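Local coordinates for glutathione S-transferase family protein (Pseudomonas putida, PDB 3LXZ) that probably conjugates reduced glutathione to a wide range of hydrophobic electrophiles, at residues A[132-137]-A[180-185]; A[165-170]-A[175-180]. All blocks are in the same frame, centred on the assembly; numbering follows the deposited sequence. Where two conformers were deposited one is given.

Contact 1 of 2, residues A[132-137]-A[180-185]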
ATOM      1  N   ALA A 132     -10.717  12.458   4.143  1.00 18.16           N
ATOM      2  CA  ALA A 132      -9.684  12.817   3.168  1.00 18.26           C
ATOM      3  C   ALA A 132      -9.611  11.786   2.036  1.00 17.39           C
ATOM      4  O   ALA A 132      -9.378  12.128   0.865  1.00 17.59           O
ATOM      5  CB  ALA A 132      -8.313  12.997   3.862  1.00 17.19           C
ATOM      6  N   GLY A 133      -9.856  10.528   2.374  1.00 16.90           N
ATOM      7  CA  GLY A 133      -9.727   9.458   1.388  1.00 16.44           C
ATOM      8  C   GLY A 133     -10.826   9.546   0.354  1.00 17.22           C
ATOM      9  O   GLY A 133     -10.595   9.355  -0.853  1.00 16.97           O
ATOM     10  N   PHE A 134     -12.032   9.827   0.821  1.00 16.69           N
ATOM     11  CA  PHE A 134     -13.167  10.033  -0.084  1.00 15.90           C
ATOM     12  C   PHE A 134     -12.983  11.294  -0.939  1.00 16.61           C
ATOM     13  O   PHE A 134     -13.339  11.281  -2.125  1.00 15.94           O
ATOM     14  CB  PHE A 134     -14.502  10.046   0.686  1.00 17.09           C
ATOM     15  CG  PHE A 134     -15.052   8.673   0.915  1.00 15.78           C
ATOM     16  CD1 PHE A 134     -15.639   7.975  -0.137  1.00 16.21           C
ATOM     17  CD2 PHE A 134     -14.953   8.050   2.155  1.00 18.04           C
ATOM     18  CE1 PHE A 134     -16.139   6.663   0.042  1.00 16.28           C
ATOM     19  CE2 PHE A 134     -15.482   6.731   2.348  1.00 19.22           C
ATOM     20  CZ  PHE A 134     -16.061   6.044   1.283  1.00 18.79           C
ATOM     21  N   ALA A 135     -12.415  12.344  -0.351  1.00 17.15           N
ATOM     22  CA  ALA A 135     -12.095  13.573  -1.109  1.00 17.30           C
ATOM     23  C   ALA A 135     -11.102  13.283  -2.232  1.00 16.52           C
ATOM     24  O   ALA A 135     -11.298  13.739  -3.368  1.00 16.61           O
ATOM     25  CB  ALA A 135     -11.558  14.674  -0.187  1.00 17.68           C
ATOM     26  N   THR A 136     -10.047  12.519  -1.899  1.00 16.56           N
ATOM     27  CA  THR A 136      -9.030  12.060  -2.870  1.00 15.65           C
ATOM     28  C   THR A 136      -9.633  11.269  -4.021  1.00 15.81           C
ATOM     29  O   THR A 136      -9.320  11.482  -5.198  1.00 14.57           O
ATOM     30  CB  THR A 136      -7.952  11.247  -2.162  1.00 16.65           C
ATOM     31  OG1 THR A 136      -7.237  12.084  -1.248  1.00 17.81           O
ATOM     32  CG2 THR A 136      -6.959  10.572  -3.157  1.00 17.22           C
ATOM     33  N   LEU A 137     -10.517  10.343  -3.682  1.00 15.67           N
ATOM     34  CA  LEU A 137     -11.179   9.529  -4.707  1.00 16.37           C
ATOM     35  C   LEU A 137     -12.047  10.375  -5.647  1.00 16.31           C
ATOM     36  O   LEU A 137     -12.077  10.145  -6.877  1.00 16.37           O
ATOM     37  CB  LEU A 137     -11.985   8.385  -4.043  1.00 15.30           C
ATOM     38  CG  LEU A 137     -12.677   7.391  -4.976  1.00 17.18           C
ATOM     39  CD1 LEU A 137     -11.692   6.753  -5.953  1.00 17.47           C
ATOM     40  CD2 LEU A 137     -13.478   6.324  -4.184  1.00 15.50           C
ATOM     41  N   ALA A 180     -23.768   9.659   0.275  1.00 25.22           N
ATOM     42  CA  ALA A 180     -24.907  10.577   0.085  1.00 25.75           C
ATOM     43  C   ALA A 180     -24.577  11.808  -0.766  1.00 25.77           C
ATOM     44  O   ALA A 180     -25.453  12.308  -1.467  1.00 26.27           O
ATOM     45  CB  ALA A 180     -25.501  11.010   1.434  1.00 26.01           C
ATOM     46  N   ASP A 181     -23.327  12.278  -0.674  0.50 25.70           N
ATOM     47  CA  ASP A 181     -22.840  13.424  -1.447  0.50 25.83           C
ATOM     48  C   ASP A 181     -21.776  13.083  -2.506  0.50 25.40           C
ATOM     49  O   ASP A 181     -20.998  13.951  -2.920  0.50 25.30           O
ATOM     50  CB  ASP A 181     -22.333  14.528  -0.514  0.50 26.40           C
ATOM     51  CG  ASP A 181     -23.311  15.680  -0.402  0.50 27.34           C
ATOM     52  OD1 ASP A 181     -24.525  15.418  -0.237  0.50 28.36           O
ATOM     53  OD2 ASP A 181     -22.863  16.848  -0.507  0.50 30.77           O
ATOM     54  N   PHE A 182     -21.769  11.827  -2.953  1.00 24.67           N
ATOM     55  CA  PHE A 182     -20.762  11.336  -3.912  1.00 23.45           C
ATOM     56  C   PHE A 182     -21.506  10.493  -4.932  1.00 22.78           C
ATOM     57  O   PHE A 182     -21.350   9.269  -4.949  1.00 22.41           O
ATOM     58  CB  PHE A 182     -19.744  10.444  -3.166  1.00 23.55           C
ATOM     59  CG  PHE A 182     -18.434  10.232  -3.894  1.00 22.70           C
ATOM     60  CD1 PHE A 182     -18.293  10.563  -5.248  1.00 20.67           C
ATOM     61  CD2 PHE A 182     -17.331   9.673  -3.215  1.00 22.39           C
ATOM     62  CE1 PHE A 182     -17.085  10.394  -5.900  1.00 21.14           C
ATOM     63  CE2 PHE A 182     -16.114   9.464  -3.874  1.00 20.95           C
ATOM     64  CZ  PHE A 182     -15.987   9.817  -5.218  1.00 22.65           C
ATOM     65  N   PRO A 183     -22.351  11.132  -5.776  1.00 22.47           N
ATOM     66  CA  PRO A 183     -23.213  10.340  -6.640  1.00 21.30           C
ATOM     67  C   PRO A 183     -22.490   9.485  -7.667  1.00 20.87           C
ATOM     68  O   PRO A 183     -23.032   8.438  -8.047  1.00 19.23           O
ATOM     69  CB  PRO A 183     -24.059  11.397  -7.363  1.00 21.09           C
ATOM     70  CG  PRO A 183     -23.327  12.690  -7.171  1.00 23.14           C
ATOM     71  CD  PRO A 183     -22.721  12.563  -5.818  1.00 22.49           C
ATOM     72  N   GLN A 184     -21.322   9.953  -8.130  1.00 20.91           N
ATOM     73  CA  GLN A 184     -20.450   9.168  -9.027  1.00 20.86           C
ATOM     74  C   GLN A 184     -20.190   7.783  -8.419  1.00 20.22           C
ATOM     75  O   GLN A 184     -20.274   6.749  -9.106  1.00 19.45           O
ATOM     76  CB  GLN A 184     -19.058   9.841  -9.192  1.00 22.03           C
ATOM     77  CG  GLN A 184     -19.028  11.181  -9.879  1.00 24.65           C
ATOM     78  CD  GLN A 184     -19.419  12.366  -8.983  1.00 29.44           C
ATOM     79  OE1 GLN A 184     -19.710  12.221  -7.790  1.00 28.09           O
ATOM     80  NE2 GLN A 184     -19.433  13.566  -9.583  1.00 30.26           N
ATOM     81  N   ALA A 185     -19.853   7.788  -7.131  1.00 19.19           N
ATOM     82  CA  ALA A 185     -19.445   6.586  -6.428  1.00 19.45           C
ATOM     83  C   ALA A 185     -20.690   5.754  -6.131  1.00 18.77           C
ATOM     84  O   ALA A 185     -20.684   4.541  -6.247  1.00 18.11           O
ATOM     85  CB  ALA A 185     -18.696   6.952  -5.137  1.00 18.87           C
TER
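Phe182 reaches from just before helix 183-193 to Phe134 and Leu137 on helix 120-140. Its CG lies anti to the backbone N (chi1 -161°), and this aims the ring at helix 120-140. The closest approach comes from a backbone atom: Phe182 CE2 is 3.7 Å from Phe134 O. The two rings meet edge to edge. Phe134 CD1 sits 3.9 Å from Phe182 CD2, each near the plane of the other ring, so no faces stack here. Leu137 runs across the Phe182 side chain at about a right angle. Its CG is turned opposite its own N (chi1 -177°), which sets the branch against the ring. Leu137 CG is 4.1 Å from Phe182 CZ, and its CD2 is equally far from Phe182 CE2. Ala185 belongs to the same segment and packs inside this buried cluster. Its CB stands 3.4 Å above the middle of the Phe182 ring. This is packing between helices of the all-helical C-terminal domain of a glutathione transferase, away from the glutathione site. Phe182 holds the N-cap position, yet its side chain turns into the apolar interior. Its carbonyl O takes a weak bond from Ala185 N in the first turn. Phe143 meets the ring at a steep angle, and Lys138 makes a cation-pi contact with it. Replacing this ring with an alanine would probably open a gap between Phe134, Leu137 and Ala185 and leave Lys138 without its aromatic partner. The rest of 180-185 is more open. Asp181, Pro183 and Gln184 are exposed, although Gln184 OE1 folds back to the edge of the Phe182 ring, in its plane. On helix 120-140, Thr136 belongs to the dimer interface, where its OG1 is hydrogen-bonded with Pro46 O of the second subunit.

Contact 2 of 2, residues A[165-170]-A[175-180]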
ATOM      1  N   LEU A 165     -17.900  -1.335   2.716  1.00 20.28           N
ATOM      2  CA  LEU A 165     -17.553  -1.419   4.123  1.00 20.51           C
ATOM      3  C   LEU A 165     -17.256  -0.080   4.747  1.00 20.29           C
ATOM      4  O   LEU A 165     -17.589   0.149   5.925  1.00 20.48           O
ATOM      5  CB  LEU A 165     -16.388  -2.374   4.309  1.00 20.95           C
ATOM      6  CG  LEU A 165     -16.645  -3.811   3.859  1.00 21.29           C
ATOM      7  CD1 LEU A 165     -15.463  -4.672   4.288  1.00 19.87           C
ATOM      8  CD2 LEU A 165     -17.986  -4.378   4.419  1.00 20.59           C
ATOM      9  N   ALA A 166     -16.609   0.810   3.992  1.00 19.67           N
ATOM     10  CA  ALA A 166     -16.314   2.150   4.519  1.00 19.33           C
ATOM     11  C   ALA A 166     -17.598   2.938   4.775  1.00 19.72           C
ATOM     12  O   ALA A 166     -17.714   3.657   5.770  1.00 20.09           O
ATOM     13  CB  ALA A 166     -15.400   2.910   3.585  1.00 18.52           C
ATOM     14  N   ASN A 167     -18.577   2.808   3.880  1.00 19.90           N
ATOM     15  CA  ASN A 167     -19.843   3.528   4.096  1.00 21.01           C
ATOM     16  C   ASN A 167     -20.643   2.967   5.277  1.00 21.10           C
ATOM     17  O   ASN A 167     -21.281   3.728   6.001  1.00 20.77           O
ATOM     18  CB  ASN A 167     -20.695   3.599   2.834  1.00 21.35           C
ATOM     19  CG  ASN A 167     -21.535   4.873   2.771  1.00 22.21           C
ATOM     20  OD1 ASN A 167     -21.033   5.984   2.981  1.00 26.05           O
ATOM     21  ND2 ASN A 167     -22.810   4.721   2.464  1.00 25.89           N
ATOM     22  N   ALA A 168     -20.548   1.661   5.509  1.00 22.07           N
ATOM     23  CA  ALA A 168     -21.157   1.064   6.705  1.00 22.64           C
ATOM     24  C   ALA A 168     -20.520   1.621   7.970  1.00 23.35           C
ATOM     25  O   ALA A 168     -21.246   2.019   8.897  1.00 23.82           O
ATOM     26  CB  ALA A 168     -21.042  -0.462   6.669  1.00 24.15           C
ATOM     27  N   VAL A 169     -19.181   1.672   8.006  1.00 22.72           N
ATOM     28  CA  VAL A 169     -18.460   2.300   9.113  1.00 22.80           C
ATOM     29  C   VAL A 169     -18.946   3.723   9.258  1.00 23.12           C
ATOM     30  O   VAL A 169     -19.238   4.164  10.375  1.00 23.65           O
ATOM     31  CB  VAL A 169     -16.897   2.290   8.905  1.00 22.68           C
ATOM     32  CG1 VAL A 169     -16.174   3.260   9.867  1.00 21.77           C
ATOM     33  CG2 VAL A 169     -16.351   0.897   9.016  1.00 22.86           C
ATOM     34  N   GLY A 170     -19.019   4.455   8.148  1.00 22.72           N
ATOM     35  CA  GLY A 170     -19.505   5.835   8.201  1.00 25.04           C
ATOM     36  C   GLY A 170     -20.861   5.940   8.900  1.00 25.65           C
ATOM     37  O   GLY A 170     -21.023   6.689   9.872  1.00 26.20           O
ATOM     38  N   ASN A 175     -21.562   8.452  12.072  1.00 29.83           N
ATOM     39  CA  ASN A 175     -22.747   9.268  11.732  1.00 30.32           C
ATOM     40  C   ASN A 175     -22.558  10.116  10.454  1.00 30.12           C
ATOM     41  O   ASN A 175     -22.984  11.276  10.387  1.00 30.08           O
ATOM     42  CB  ASN A 175     -23.165  10.152  12.932  1.00 31.51           C
ATOM     43  CG  ASN A 175     -23.365   9.345  14.236  1.00 34.61           C
ATOM     44  OD1 ASN A 175     -22.697   9.599  15.248  1.00 39.80           O
ATOM     45  ND2 ASN A 175     -24.269   8.356  14.205  1.00 36.33           N
ATOM     46  N   ILE A 176     -21.912   9.529   9.442  1.00 29.02           N
ATOM     47  CA  ILE A 176     -21.638  10.204   8.159  1.00 28.74           C
ATOM     48  C   ILE A 176     -21.916   9.217   7.029  1.00 28.09           C
ATOM     49  O   ILE A 176     -21.444   8.085   7.055  1.00 27.81           O
ATOM     50  CB  ILE A 176     -20.157  10.665   8.031  1.00 29.07           C
ATOM     51  CG1 ILE A 176     -19.713  11.507   9.232  1.00 29.54           C
ATOM     52  CG2 ILE A 176     -19.905  11.406   6.706  1.00 28.87           C
ATOM     53  CD1 ILE A 176     -18.195  11.816   9.245  1.00 30.45           C
ATOM     54  N   ASP A 177     -22.708   9.632   6.053  1.00 27.12           N
ATOM     55  CA  ASP A 177     -22.937   8.800   4.874  1.00 27.14           C
ATOM     56  C   ASP A 177     -22.048   9.396   3.801  1.00 26.42           C
ATOM     57  O   ASP A 177     -22.360  10.436   3.235  1.00 26.34           O
ATOM     58  CB  ASP A 177     -24.435   8.813   4.494  1.00 26.78           C
ATOM     59  CG  ASP A 177     -24.770   7.921   3.314  1.00 28.93           C
ATOM     60  OD1 ASP A 177     -23.855   7.448   2.599  1.00 23.76           O
ATOM     61  OD2 ASP A 177     -25.989   7.695   3.072  1.00 29.51           O
ATOM     62  N   PHE A 178     -20.913   8.753   3.552  1.00 26.23           N
ATOM     63  CA  PHE A 178     -19.983   9.254   2.563  1.00 25.47           C
ATOM     64  C   PHE A 178     -20.592   9.219   1.160  1.00 26.05           C
ATOM     65  O   PHE A 178     -20.268  10.040   0.317  1.00 26.59           O
ATOM     66  CB  PHE A 178     -18.654   8.460   2.589  1.00 25.51           C
ATOM     67  CG  PHE A 178     -17.937   8.496   3.926  1.00 24.67           C
ATOM     68  CD1 PHE A 178     -17.314   9.653   4.376  1.00 22.62           C
ATOM     69  CD2 PHE A 178     -17.867   7.358   4.706  1.00 23.63           C
ATOM     70  CE1 PHE A 178     -16.658   9.677   5.610  1.00 23.72           C
ATOM     71  CE2 PHE A 178     -17.210   7.376   5.945  1.00 23.86           C
ATOM     72  CZ  PHE A 178     -16.616   8.531   6.382  1.00 22.84           C
ATOM     73  N   LEU A 179     -21.465   8.268   0.891  1.00 25.72           N
ATOM     74  CA  LEU A 179     -21.981   8.131  -0.466  1.00 25.19           C
ATOM     75  C   LEU A 179     -23.177   9.059  -0.761  1.00 25.45           C
ATOM     76  O   LEU A 179     -23.515   9.259  -1.922  1.00 25.58           O
ATOM     77  CB  LEU A 179     -22.313   6.672  -0.770  1.00 25.72           C
ATOM     78  CG  LEU A 179     -21.120   5.713  -0.805  1.00 24.24           C
ATOM     79  CD1 LEU A 179     -21.587   4.262  -0.976  1.00 24.98           C
ATOM     80  CD2 LEU A 179     -20.151   6.088  -1.925  1.00 23.10           C
ATOM     81  N   ALA A 180     -23.768   9.659   0.275  1.00 25.22           N
ATOM     82  CA  ALA A 180     -24.907  10.577   0.085  1.00 25.75           C
ATOM     83  C   ALA A 180     -24.577  11.808  -0.766  1.00 25.77           C
ATOM     84  O   ALA A 180     -25.453  12.308  -1.467  1.00 26.27           O
ATOM     85  CB  ALA A 180     -25.501  11.010   1.434  1.00 26.01           C
TER
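Asn167 extends from helix 154-174 into the turn at 177-179 and uses both ends of its amide. ND2 donates to Asp177 OD1 at 2.9 Å. The carboxylate oxygen lies in the amide plane, but the amide comes to it from above the carboxylate plane, and the two planes are 50° apart. Asn167 OD1 accepts the backbone N of Leu179 at 3.1 Å, with the donor above the carbonyl plane. A weak, bent bond comes to it from Phe178 N. Leu179 lies obliquely against the same amide, with CG 3.7 Å from Asn167 CG. Asp177 OD1 shares Leu179 N weakly with Asn167 OD1, in the manner of an Asx turn, and takes a weak bond from Ala180 N. The contact folds the exit of helix 154-174 back on the helix, within the helical C-terminal domain of the glutathione transferase fold. Asn175 has positive phi and ends the helical run. Ile176 N gives an almost straight bond to Gly170 O, at 3.0 Å. Phe178 points its ring back to the helix, with CG beside the backbone N (chi1 -59°). Ala166 O lies at the ring edge, in plane, 3.8 Å from Phe178 CE2. Gly170 has no side chain to hold the ring off, and its CA comes within 3.6 Å of Phe178 CE2. Leu130 and Leu131 of helix 120-140 pack on Phe178. Ala166 also touches Ile101 and Ala105 of helix 84-106, and its side chain is about 9 Å from that of Arg106, a glutathione-binding residue, with no glutathione bound here.

From the N terminus, the chain passes the four-stranded sheet and helix 84-106 before reaching 132-137 on helix 120-140. It goes on through helix 154-174, which carries 165-170, and leaves that helix at 175-180. Contact 2 closes a short loop, with four helical residues between its segments. Contact 1 closes a longer loop of 42 residues, and contact 2 is nested inside it. The two share Ala180 and lie about 10 Å apart, centre to centre. They touch directly: Phe134 CE2 is 3.4 Å from Phe178 CG in a ring stack. Contact 2 holds helix 154-174 to its own tail, contact 1 joins helix 120-140 to the start of helix 183-193, and the Phe134-Phe178 packing joins the two.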